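Local coordinates for uncharacterized protein (Streptococcus pneumoniae, PDB 3LFT) that probably serves as the substrate-binding component of an ABC transporter, holding an L-tryptophan molecule in a pocket of the chain, at residues Asn109-Ser114 and Thr259-Phe264; Val7-Ser12 and Phe41-Gly46; Glu175-Val180 and Phe202-Ser207. One frame throughout, in Å; residues are numbered along the deposited sequence. Where two conformers were deposited one is given.

Contacts 1 and 2 are built on the same parallel six-stranded sheet, at its two outermost strands, with centres about 20 Å apart. Each is partly buried and rests on backbone hydrogen bonds between parallel neighbours, but contact 2 adds turn and side-chain hydrogen bonds where its strands run out near the bound tryptophan. Contact 3 lies on the other side of the chain's centre from contact 1, about 33 Å away between centres, beside the four-stranded sheet. Joining helix to helix through methyl groups, the CG2 of T204 included, it is mostly buried and has no hydrogen bond across. In sequence, contact 3 falls within the long stretch of chain between the two strands of contact 1.

Contact 1 of 3, residues Asn109-Ser114 and Thr259-Phe264; sequences NVTGVS and TPVNVF
With chi1 at -172°, T111 carries its hydroxyl on the side of its own carbonyl and aims it at the backbone of T259; the same rotation leaves CG2 between N and C, against CB and CG2 of T259. T111 OG1 donates to T259 O over 2.7 Å, arriving from above the carbonyl plane, 45° out of it, rather than on a lone pair. The two threonine side chains cross at about a right angle, and the hydroxyl of T259 is hydrogen-bonded to the backbone O of K255.

Beyond this side-chain bond a regular parallel ladder takes over. N262 N donates to G112 O (2.9 Å), S114 N to N262 O (2.8 Å) and F264 N to S114 O (2.8 Å), the last almost straight. G112 has a phi of 146°, a backbone conformation in which a beta carbon would collide with T111 O, and which glycine accommodates. The ladder attaches strand 262-264 as an outermost strand of the six-stranded parallel sheet, bringing a late part of the chain back beside strand 110-115, as in periplasmic-binding-protein folds whose lobes are linked by crossing segments.

On one face V113 and N262 lie side by side, CG2 of V113 being 4.1 Å from CB of N262. V113 CG1 also meets the F264 ring obliquely, and helix 236-251 packs on V113 and F264 through L239. On the other face CB of S114 meets V263 CG2; V261 CG1, from the loop just before the strand, also reaches CB of S114, at 3.9 Å, while S114 OG is bonded to I91 O.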
loop_
_atom_site.group_PDB
_atom_site.type_symbol
_atom_site.label_atom_id
_atom_site.label_comp_id
_atom_site.label_asym_id
_atom_site.label_seq_id
_atom_site.Cartn_x
_atom_site.Cartn_y
_atom_site.Cartn_z
ATOM N N ASN A 109 -22.030 1.595 -1.759
ATOM C CA ASN A 109 -21.558 2.385 -2.891
ATOM C C ASN A 109 -20.053 2.263 -3.176
ATOM O O ASN A 109 -19.523 2.975 -4.013
ATOM C CB ASN A 109 -21.949 3.851 -2.712
ATOM C CG ASN A 109 -21.293 4.502 -1.503
ATOM O OD1 ASN A 109 -21.269 3.941 -0.404
ATOM N ND2 ASN A 109 -20.832 5.735 -1.684
ATOM N N VAL A 110 -19.377 1.325 -2.510
ATOM C CA VAL A 110 -17.922 1.191 -2.601
ATOM C C VAL A 110 -17.511 -0.146 -3.227
ATOM O O VAL A 110 -17.970 -1.195 -2.809
ATOM C CB VAL A 110 -17.262 1.284 -1.200
ATOM C CG1 VAL A 110 -15.750 1.227 -1.320
ATOM C CG2 VAL A 110 -17.704 2.549 -0.436
ATOM N N THR A 111 -16.623 -0.107 -4.210
ATOM C CA THR A 111 -15.949 -1.323 -4.704
ATOM C C THR A 111 -14.540 -0.931 -5.117
ATOM O O THR A 111 -14.157 0.221 -4.915
ATOM C CB THR A 111 -16.755 -1.995 -5.837
ATOM O OG1 THR A 111 -16.129 -3.248 -6.129
ATOM C CG2 THR A 111 -16.802 -1.155 -7.084
ATOM N N GLY A 112 -13.778 -1.868 -5.676
ATOM C CA GLY A 112 -12.467 -1.492 -6.244
ATOM C C GLY A 112 -11.415 -2.559 -6.106
ATOM O O GLY A 112 -11.723 -3.746 -6.112
ATOM N N VAL A 113 -10.167 -2.098 -5.955
ATOM C CA VAL A 113 -8.973 -2.949 -6.030
ATOM C C VAL A 113 -8.253 -2.968 -4.689
ATOM O O VAL A 113 -8.048 -1.919 -4.070
ATOM C CB VAL A 113 -8.024 -2.398 -7.140
ATOM C CG1 VAL A 113 -6.650 -3.079 -7.065
ATOM C CG2 VAL A 113 -8.659 -2.605 -8.515
ATOM N N SER A 114 -7.860 -4.180 -4.284
ATOM C CA SER A 114 -7.238 -4.405 -2.985
ATOM C C SER A 114 -5.893 -5.095 -3.139
ATOM O O SER A 114 -5.792 -6.088 -3.884
ATOM C CB SER A 114 -8.163 -5.293 -2.143
ATOM O OG SER A 114 -7.521 -5.744 -0.956
ATOM N N THR A 259 -20.487 -5.427 -7.321
ATOM C CA THR A 259 -19.248 -5.584 -8.094
ATOM C C THR A 259 -18.139 -6.149 -7.202
ATOM O O THR A 259 -17.715 -5.489 -6.251
ATOM C CB THR A 259 -18.806 -4.228 -8.688
ATOM O OG1 THR A 259 -19.831 -3.728 -9.555
ATOM C CG2 THR A 259 -17.528 -4.387 -9.474
ATOM N N PRO A 260 -17.708 -7.395 -7.454
ATOM C CA PRO A 260 -16.683 -7.970 -6.587
ATOM C C PRO A 260 -15.417 -7.125 -6.507
ATOM O O PRO A 260 -14.980 -6.503 -7.472
ATOM C CB PRO A 260 -16.385 -9.327 -7.246
ATOM C CG PRO A 260 -17.653 -9.655 -7.941
ATOM C CD PRO A 260 -18.185 -8.359 -8.467
ATOM N N VAL A 261 -14.822 -7.111 -5.335
ATOM C CA VAL A 261 -13.514 -6.505 -5.147
ATOM C C VAL A 261 -12.470 -7.342 -5.909
ATOM O O VAL A 261 -12.544 -8.583 -5.921
ATOM C CB VAL A 261 -13.180 -6.472 -3.646
ATOM C CG1 VAL A 261 -11.776 -5.926 -3.403
ATOM C CG2 VAL A 261 -14.195 -5.577 -2.909
ATOM N N ASN A 262 -11.545 -6.644 -6.571
ATOM C CA ASN A 262 -10.432 -7.285 -7.244
ATOM C C ASN A 262 -9.244 -7.305 -6.282
ATOM O O ASN A 262 -8.633 -6.272 -6.027
ATOM C CB ASN A 262 -10.097 -6.477 -8.516
ATOM C CG ASN A 262 -8.970 -7.080 -9.313
ATOM O OD1 ASN A 262 -8.189 -7.861 -8.778
ATOM N ND2 ASN A 262 -8.827 -6.678 -10.583
ATOM N N VAL A 263 -8.928 -8.495 -5.775
ATOM C CA VAL A 263 -7.840 -8.672 -4.803
ATOM C C VAL A 263 -6.583 -9.210 -5.494
ATOM O O VAL A 263 -6.629 -10.244 -6.179
ATOM C CB VAL A 263 -8.243 -9.636 -3.646
ATOM C CG1 VAL A 263 -7.108 -9.753 -2.614
ATOM C CG2 VAL A 263 -9.512 -9.122 -2.955
ATOM N N PHE A 264 -5.469 -8.516 -5.282
ATOM C CA PHE A 264 -4.134 -9.010 -5.660
ATOM C C PHE A 264 -3.456 -9.513 -4.400
ATOM O O PHE A 264 -3.455 -8.808 -3.375
ATOM C CB PHE A 264 -3.284 -7.869 -6.235
ATOM C CG PHE A 264 -3.675 -7.430 -7.622
ATOM C CD1 PHE A 264 -2.776 -7.591 -8.676
ATOM C CD2 PHE A 264 -4.895 -6.801 -7.876
ATOM C CE1 PHE A 264 -3.103 -7.195 -9.977
ATOM C CE2 PHE A 264 -5.231 -6.385 -9.180
ATOM C CZ PHE A 264 -4.341 -6.565 -10.214
#

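Contact 2 of 3, residues Val7-Ser12 and Phe41-Gly46; sequences VLQFVS and FMNSEG
Backbone hydrogen bonds join V7-Q9 to F41-S44 as parallel neighbours. M42 N donates to V7 O at 2.8 Å, Q9 N to M42 O, and S44 N to Q9 O at 3.0 Å. These strands and the intervening helix 14-29 form a beta-alpha-beta unit at one border of the six-stranded sheet.

Past the strand ends, side-chain polar bonds join in. F10 O accepts from two donors, S44 OG at 2.8 Å and G46 N at 2.8 Å. A chi1 of 47° turns OG of S44 back between its N and C, within reach of F10 O, which it meets at a C=O...OG angle of 111°. N43 OD1 accepts E45 N in its carbonyl plane, an Asx turn that bends the chain after the strand. Q9, with its side chain extended, donates NE2 to V11 O and also to D17 of helix 14-29.

Contacts of rings and methyls make up the third group. V7 CG1 and F41 CD1 form an apolar pair at 3.8 Å. The polar Q9 OE1 lies at the edge of the F41 ring, in its plane, 3.4 Å from CZ, with amide and ring planes 80° apart; Y20 stacks on the same ring. A CH-pi contact sets G46 CA over a face of the F10 ring, 3.9 Å from its centroid, while the V11 methyl CG2 presses against the backbone at G46 N.

The Asx turn of N43 would help shape the 43-46 turn, and the two bonds to F10 O tie it to the loop after Q9; the F10 side chain lies about 6 Å from the bound tryptophan.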
loop_
_atom_site.group_PDB
_atom_site.type_symbol
_atom_site.label_atom_id
_atom_site.label_comp_id
_atom_site.label_asym_id
_atom_site.label_seq_id
_atom_site.Cartn_x
_atom_site.Cartn_y
_atom_site.Cartn_z
ATOM N N VAL A 7 -10.663 12.294 -8.062
ATOM C CA VAL A 7 -9.626 11.380 -7.541
ATOM C C VAL A 7 -8.948 12.031 -6.350
ATOM O O VAL A 7 -8.462 13.166 -6.450
ATOM C CB VAL A 7 -8.576 11.060 -8.609
ATOM C CG1 VAL A 7 -7.447 10.188 -8.049
ATOM C CG2 VAL A 7 -9.204 10.377 -9.816
ATOM N N LEU A 8 -8.943 11.325 -5.217
ATOM C CA LEU A 8 -8.234 11.782 -4.022
ATOM C C LEU A 8 -7.087 10.821 -3.770
ATOM O O LEU A 8 -7.305 9.636 -3.491
ATOM C CB LEU A 8 -9.168 11.838 -2.795
ATOM C CG LEU A 8 -8.506 12.279 -1.482
ATOM C CD1 LEU A 8 -7.990 13.719 -1.565
ATOM C CD2 LEU A 8 -9.483 12.118 -0.314
ATOM N N GLN A 9 -5.863 11.331 -3.909
ATOM C CA GLN A 9 -4.684 10.565 -3.541
ATOM C C GLN A 9 -4.313 10.957 -2.107
ATOM O O GLN A 9 -4.201 12.129 -1.783
ATOM C CB GLN A 9 -3.558 10.852 -4.519
ATOM C CG GLN A 9 -2.298 10.037 -4.212
ATOM C CD GLN A 9 -1.260 10.179 -5.301
ATOM O OE1 GLN A 9 -1.575 10.242 -6.492
ATOM N NE2 GLN A 9 0.007 10.214 -4.884
ATOM N N PHE A 10 -4.118 9.959 -1.246
ATOM C CA PHE A 10 -3.966 10.261 0.170
ATOM C C PHE A 10 -2.727 11.115 0.439
ATOM O O PHE A 10 -2.790 12.058 1.223
ATOM C CB PHE A 10 -3.913 8.979 1.014
ATOM C CG PHE A 10 -3.597 9.220 2.470
ATOM C CD1 PHE A 10 -4.337 10.135 3.229
ATOM C CD2 PHE A 10 -2.542 8.544 3.078
ATOM C CE1 PHE A 10 -4.037 10.354 4.554
ATOM C CE2 PHE A 10 -2.226 8.766 4.416
ATOM C CZ PHE A 10 -2.974 9.670 5.157
ATOM N N VAL A 11 -1.601 10.791 -0.200
ATOM C CA VAL A 11 -0.326 11.433 0.090
ATOM C C VAL A 11 0.579 11.160 -1.093
ATOM O O VAL A 11 0.335 10.258 -1.887
ATOM C CB VAL A 11 0.298 10.851 1.410
ATOM C CG1 VAL A 11 0.726 9.390 1.245
ATOM C CG2 VAL A 11 1.461 11.667 1.933
ATOM N N SER A 12 1.645 11.945 -1.201
ATOM C CA SER A 12 2.684 11.655 -2.185
ATOM C C SER A 12 3.673 10.655 -1.618
ATOM O O SER A 12 4.448 10.958 -0.716
ATOM C CB SER A 12 3.414 12.933 -2.605
ATOM O OG SER A 12 2.536 13.771 -3.329
ATOM N N PHE A 41 -8.342 15.981 -9.824
ATOM C CA PHE A 41 -7.360 15.326 -8.972
ATOM C C PHE A 41 -6.987 16.187 -7.779
ATOM O O PHE A 41 -6.674 17.371 -7.939
ATOM C CB PHE A 41 -6.094 15.008 -9.776
ATOM C CG PHE A 41 -5.006 14.369 -8.954
ATOM C CD1 PHE A 41 -4.968 12.992 -8.780
ATOM C CD2 PHE A 41 -4.037 15.142 -8.325
ATOM C CE1 PHE A 41 -3.974 12.402 -7.994
ATOM C CE2 PHE A 41 -3.033 14.563 -7.554
ATOM C CZ PHE A 41 -3.002 13.175 -7.394
HETATM N N MSE A 42 -6.989 15.574 -6.599
HETATM C CA MSE A 42 -6.570 16.247 -5.379
HETATM C C MSE A 42 -5.675 15.328 -4.556
HETATM O O MSE A 42 -5.837 14.109 -4.595
HETATM C CB MSE A 42 -7.788 16.644 -4.536
HETATM C CG MSE A 42 -8.847 17.444 -5.291
HETATM SE SE MSE A 42 -10.144 18.243 -4.084
HETATM C CE MSE A 42 -9.076 19.796 -3.595
ATOM N N ASN A 43 -4.751 15.921 -3.804
ATOM C CA ASN A 43 -3.831 15.170 -2.951
ATOM C C ASN A 43 -3.910 15.751 -1.536
ATOM O O ASN A 43 -3.657 16.935 -1.314
ATOM C CB ASN A 43 -2.408 15.289 -3.514
ATOM C CG ASN A 43 -1.425 14.365 -2.830
ATOM O OD1 ASN A 43 -1.475 14.180 -1.622
ATOM N ND2 ASN A 43 -0.510 13.786 -3.613
ATOM N N SER A 44 -4.327 14.921 -0.587
ATOM C CA SER A 44 -4.490 15.351 0.806
ATOM C C SER A 44 -3.181 15.418 1.614
ATOM O O SER A 44 -3.209 15.836 2.787
ATOM C CB SER A 44 -5.555 14.521 1.517
ATOM O OG SER A 44 -5.361 13.136 1.281
ATOM N N GLU A 45 -2.051 15.061 0.990
ATOM C CA GLU A 45 -0.745 15.325 1.608
ATOM C C GLU A 45 -0.594 14.619 2.964
ATOM O O GLU A 45 0.091 15.114 3.859
ATOM C CB GLU A 45 -0.545 16.843 1.813
ATOM C CG GLU A 45 -0.841 17.723 0.604
ATOM C CD GLU A 45 0.121 17.464 -0.523
ATOM O OE1 GLU A 45 0.671 16.349 -0.561
ATOM O OE2 GLU A 45 0.324 18.366 -1.364
ATOM N N GLY A 46 -1.258 13.481 3.133
ATOM C CA GLY A 46 -1.191 12.732 4.388
ATOM C C GLY A 46 -1.901 13.365 5.570
ATOM O O GLY A 46 -1.734 12.921 6.700
HETATM O O HOH W 1 2.098 14.485 0.170
HETATM O O HOH W 2 2.340 16.231 -2.401
#

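Contact 3 of 3, residues Glu175-Val180 and Phe202-Ser207; sequences EIASTV and FPTVVS
T204, V205 and I176 bury the most surface here, and their methyl groups make the main contacts. I176 sends its CG2 branch, anti to the backbone N, between the two residues of the partner helix: it lies 3.7 Å from V205 CG2 and 3.9 Å from T204 CG2. The I176 and V205 side chains cross at about a right angle, whereas I176 and T204 meet at a slant. T204 has chi1 of -60°, which places its methyl rather than its hydroxyl toward helix 176-183; that methyl also reaches A177 CB at 3.9 Å. One helical turn beyond I176, V180 extends the contact by setting CG2 against V205 CG1 at 4.1 Å.

The segment axes pass 8.9 Å apart at 34°, running in broadly the same direction. Both helices lie along the parallel four-stranded sheet: V180 and V205 both rest on L139 of strand 135-141, and V205 also touches I216 of strand 216-218, so V205 joins the helix pair to the sheet beneath.

With no hydrogen bond across, cohesion between these segments rests on van der Waals contact and the burial of methyl groups, and depends on how closely those methyl groups fit rather than on directional bonds.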
loop_
_atom_site.group_PDB
_atom_site.type_symbol
_atom_site.label_atom_id
_atom_site.label_comp_id
_atom_site.label_asym_id
_atom_site.label_seq_id
_atom_site.Cartn_x
_atom_site.Cartn_y
_atom_site.Cartn_z
ATOM N N GLU A 175 7.478 10.725 14.593
ATOM C CA GLU A 175 8.060 9.823 15.577
ATOM C C GLU A 175 8.951 8.755 14.937
ATOM O O GLU A 175 9.499 7.914 15.644
ATOM C CB GLU A 175 6.951 9.164 16.425
ATOM C CG GLU A 175 6.143 10.123 17.318
ATOM C CD GLU A 175 5.098 10.938 16.558
ATOM O OE1 GLU A 175 4.689 10.532 15.455
ATOM O OE2 GLU A 175 4.670 11.991 17.072
ATOM N N ILE A 176 9.125 8.805 13.616
ATOM C CA ILE A 176 9.879 7.739 12.926
ATOM C C ILE A 176 11.339 7.658 13.374
ATOM O O ILE A 176 11.799 6.580 13.772
ATOM C CB ILE A 176 9.815 7.850 11.385
ATOM C CG1 ILE A 176 8.398 7.526 10.890
ATOM C CG2 ILE A 176 10.838 6.868 10.734
ATOM C CD1 ILE A 176 8.173 7.802 9.404
ATOM N N ALA A 177 12.060 8.777 13.318
ATOM C CA ALA A 177 13.498 8.752 13.579
ATOM C C ALA A 177 13.818 8.207 14.970
ATOM O O ALA A 177 14.670 7.319 15.111
ATOM C CB ALA A 177 14.118 10.140 13.380
ATOM N N SER A 178 13.126 8.719 15.987
ATOM C CA SER A 178 13.379 8.304 17.363
ATOM C C SER A 178 12.955 6.850 17.592
ATOM O O SER A 178 13.607 6.120 18.330
ATOM C CB SER A 178 12.693 9.247 18.363
ATOM O OG SER A 178 11.287 9.225 18.189
ATOM N N THR A 179 11.885 6.424 16.923
ATOM C CA THR A 179 11.418 5.052 17.056
ATOM C C THR A 179 12.415 4.092 16.426
ATOM O O THR A 179 12.708 3.039 16.993
ATOM C CB THR A 179 10.008 4.859 16.463
ATOM O OG1 THR A 179 9.083 5.664 17.208
ATOM C CG2 THR A 179 9.568 3.422 16.554
ATOM N N VAL A 180 12.946 4.458 15.263
ATOM C CA VAL A 180 13.959 3.612 14.632
ATOM C C VAL A 180 15.160 3.444 15.563
ATOM O O VAL A 180 15.677 2.325 15.726
ATOM C CB VAL A 180 14.383 4.111 13.227
ATOM C CG1 VAL A 180 15.611 3.333 12.703
ATOM C CG2 VAL A 180 13.233 3.972 12.254
ATOM N N PHE A 202 9.986 7.130 4.326
ATOM C CA PHE A 202 10.930 6.008 4.321
ATOM C C PHE A 202 12.421 6.394 4.306
ATOM O O PHE A 202 13.226 5.726 4.952
ATOM C CB PHE A 202 10.599 4.960 3.260
ATOM C CG PHE A 202 11.397 3.707 3.437
ATOM C CD1 PHE A 202 11.151 2.851 4.513
ATOM C CD2 PHE A 202 12.457 3.411 2.575
ATOM C CE1 PHE A 202 11.931 1.727 4.722
ATOM C CE2 PHE A 202 13.227 2.263 2.790
ATOM C CZ PHE A 202 12.952 1.439 3.855
ATOM N N PRO A 203 12.802 7.469 3.591
ATOM C CA PRO A 203 14.220 7.855 3.684
ATOM C C PRO A 203 14.677 8.152 5.116
ATOM O O PRO A 203 15.861 7.971 5.423
ATOM C CB PRO A 203 14.305 9.075 2.768
ATOM C CG PRO A 203 13.255 8.766 1.708
ATOM C CD PRO A 203 12.110 8.180 2.495
ATOM N N THR A 204 13.755 8.535 5.999
ATOM C CA THR A 204 14.089 8.775 7.414
ATOM C C THR A 204 14.411 7.459 8.121
ATOM O O THR A 204 15.306 7.406 8.969
ATOM C CB THR A 204 12.942 9.483 8.137
ATOM O OG1 THR A 204 12.715 10.737 7.495
ATOM C CG2 THR A 204 13.252 9.717 9.614
ATOM N N VAL A 205 13.700 6.389 7.757
ATOM C CA VAL A 205 14.016 5.069 8.294
ATOM C C VAL A 205 15.435 4.680 7.880
ATOM O O VAL A 205 16.236 4.232 8.715
ATOM C CB VAL A 205 13.021 3.992 7.797
ATOM C CG1 VAL A 205 13.385 2.632 8.371
ATOM C CG2 VAL A 205 11.571 4.354 8.155
ATOM N N VAL A 206 15.750 4.859 6.595
ATOM C CA VAL A 206 17.048 4.448 6.055
ATOM C C VAL A 206 18.188 5.255 6.697
ATOM O O VAL A 206 19.218 4.693 7.092
ATOM C CB VAL A 206 17.083 4.586 4.518
ATOM C CG1 VAL A 206 18.457 4.220 3.958
ATOM C CG2 VAL A 206 16.015 3.729 3.890
ATOM N N SER A 207 17.991 6.567 6.838
ATOM C CA SER A 207 19.042 7.407 7.403
ATOM C C SER A 207 19.227 7.120 8.888
ATOM O O SER A 207 20.372 7.052 9.367
ATOM C CB SER A 207 18.775 8.893 7.147
ATOM O OG SER A 207 17.556 9.304 7.722
#